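Long-range contact in OLD nuclease (Thermus scotoductus, PDB 6P74), which degrades linear or supercoiled double-stranded DNA in the 5'-to-3' direction with divalent metal ions, and has DNA-stimulated ATPase activity: residues 37-42 with 274-279. Numbering follows the deposited sequence.
Sequences ILRAID and IIEEPE
The guanidinium of Arg39 meets the carboxylate of Glu276 in a salt bridge, the two planes turned 66° apart and OE1 lying oblique to the guanidinium, 3.2 Å from NH1. The pair joins the P-loop helix to the end of strand 272-276 in the ABC-type ATPase core, where IIEEPE, hydrophobic strand followed by acidic residues, is consistent with a Walker B motif. The Arg39 chain, bent at chi2 and chi3, brings the guanidinium up to Glu276, which reaches out with CG anti to its backbone N (chi1 -156°) and the rest extended. Its other oxygen, OE2, accepts a hydrogen bond from His140 N, giving the buried carboxylate a partner at each oxygen. The salt bridge lies at the face toward the second subunit, whose Arg56 packs on Glu276 and comes close to Arg39 NH1. Next to this pair, the helix and strand segments run roughly antiparallel at 142°, their axes 9.7 Å apart, with aliphatic side chains between. Leu38 is buried against Ile274, while Phe137 of neighbouring strand 135-138 touches both. Both Leu38 methyls face one branch of Ile274: CD2 is 3.9 Å and CD1 4.0 Å from CG2, and CD1 also sits 3.8 Å from Ile275 O.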
# COMPACT_ATOMS: atom_id res chain seq x y z
N ILE A 37 -3.36 1.94 -12.30
CA ILE A 37 -2.64 1.97 -13.57
C ILE A 37 -1.16 2.22 -13.34
O ILE A 37 -0.30 1.50 -13.86
CB ILE A 37 -3.25 3.03 -14.51
CG1 ILE A 37 -4.62 2.57 -15.02
CG2 ILE A 37 -2.30 3.32 -15.68
CD1 ILE A 37 -5.38 3.61 -15.81
N LEU A 38 -0.83 3.25 -12.55
CA LEU A 38 0.58 3.54 -12.31
C LEU A 38 1.29 2.38 -11.63
O LEU A 38 2.43 2.04 -11.99
CB LEU A 38 0.73 4.81 -11.49
CG LEU A 38 0.14 6.07 -12.10
CD1 LEU A 38 0.58 7.27 -11.29
CD2 LEU A 38 0.57 6.20 -13.55
N ARG A 39 0.65 1.76 -10.62
CA ARG A 39 1.31 0.66 -9.91
C ARG A 39 1.56 -0.53 -10.83
O ARG A 39 2.59 -1.21 -10.71
CB ARG A 39 0.49 0.24 -8.69
CG ARG A 39 0.20 1.39 -7.71
CD ARG A 39 1.38 1.74 -6.79
NE ARG A 39 1.05 1.49 -5.39
CZ ARG A 39 0.38 2.33 -4.60
NH1 ARG A 39 -0.02 3.51 -5.05
NH2 ARG A 39 0.12 1.99 -3.34
N ALA A 40 0.65 -0.78 -11.78
CA ALA A 40 0.84 -1.88 -12.71
C ALA A 40 2.09 -1.68 -13.56
O ALA A 40 2.85 -2.63 -13.79
CB ALA A 40 -0.39 -2.05 -13.60
N ILE A 41 2.32 -0.45 -14.04
CA ILE A 41 3.54 -0.18 -14.78
C ILE A 41 4.75 -0.44 -13.90
O ILE A 41 5.73 -1.07 -14.32
CB ILE A 41 3.53 1.26 -15.33
CG1 ILE A 41 2.43 1.44 -16.38
CG2 ILE A 41 4.91 1.63 -15.89
CD1 ILE A 41 2.07 2.93 -16.69
N ASP A 42 4.69 0.02 -12.65
CA ASP A 42 5.84 -0.12 -11.77
C ASP A 42 6.17 -1.58 -11.45
O ASP A 42 7.33 -1.90 -11.20
CB ASP A 42 5.60 0.64 -10.48
CG ASP A 42 6.86 0.78 -9.67
OD1 ASP A 42 7.78 1.45 -10.18
OD2 ASP A 42 6.94 0.20 -8.56
N ILE A 274 7.43 8.20 -13.99
CA ILE A 274 6.05 8.11 -13.56
C ILE A 274 5.93 8.92 -12.28
O ILE A 274 6.76 8.78 -11.37
CB ILE A 274 5.65 6.65 -13.34
CG1 ILE A 274 5.63 5.92 -14.69
CG2 ILE A 274 4.32 6.57 -12.61
CD1 ILE A 274 5.24 4.47 -14.60
N ILE A 275 4.94 9.80 -12.22
CA ILE A 275 4.76 10.64 -11.04
C ILE A 275 3.34 10.51 -10.54
O ILE A 275 2.38 10.66 -11.30
CB ILE A 275 5.12 12.11 -11.31
CG1 ILE A 275 6.52 12.20 -11.87
CG2 ILE A 275 5.07 12.91 -10.00
CD1 ILE A 275 6.95 13.57 -12.28
N GLU A 276 3.22 10.16 -9.27
CA GLU A 276 1.96 10.17 -8.55
C GLU A 276 1.73 11.60 -8.05
O GLU A 276 2.43 12.05 -7.14
CB GLU A 276 2.06 9.18 -7.40
CG GLU A 276 0.80 8.62 -6.88
CD GLU A 276 1.07 7.69 -5.71
OE1 GLU A 276 0.55 6.56 -5.72
OE2 GLU A 276 1.82 8.11 -4.79
N GLU A 277 0.79 12.33 -8.69
CA GLU A 277 0.38 13.68 -8.28
C GLU A 277 1.44 14.78 -8.29
O GLU A 277 1.66 15.44 -7.27
CB GLU A 277 -0.25 13.64 -6.89
CG GLU A 277 -1.72 13.56 -6.95
CD GLU A 277 -2.22 12.20 -6.62
OE1 GLU A 277 -2.05 11.81 -5.44
OE2 GLU A 277 -2.76 11.52 -7.53
N PRO A 278 2.09 15.02 -9.43
CA PRO A 278 3.15 16.03 -9.45
C PRO A 278 2.87 17.33 -8.75
O PRO A 278 3.82 18.07 -8.43
CB PRO A 278 3.39 16.25 -10.95
CG PRO A 278 2.09 15.84 -11.62
CD PRO A 278 1.49 14.79 -10.77
N GLU A 279 1.60 17.63 -8.47
CA GLU A 279 1.27 18.91 -7.88
C GLU A 279 1.56 18.94 -6.39
O GLU A 279 1.65 20.04 -5.84
CB GLU A 279 -0.21 19.24 -8.08
CG GLU A 279 -1.18 18.27 -7.37
CD GLU A 279 -1.59 17.08 -8.26
OE1 GLU A 279 -0.83 16.76 -9.21
OE2 GLU A 279 -2.68 16.48 -8.02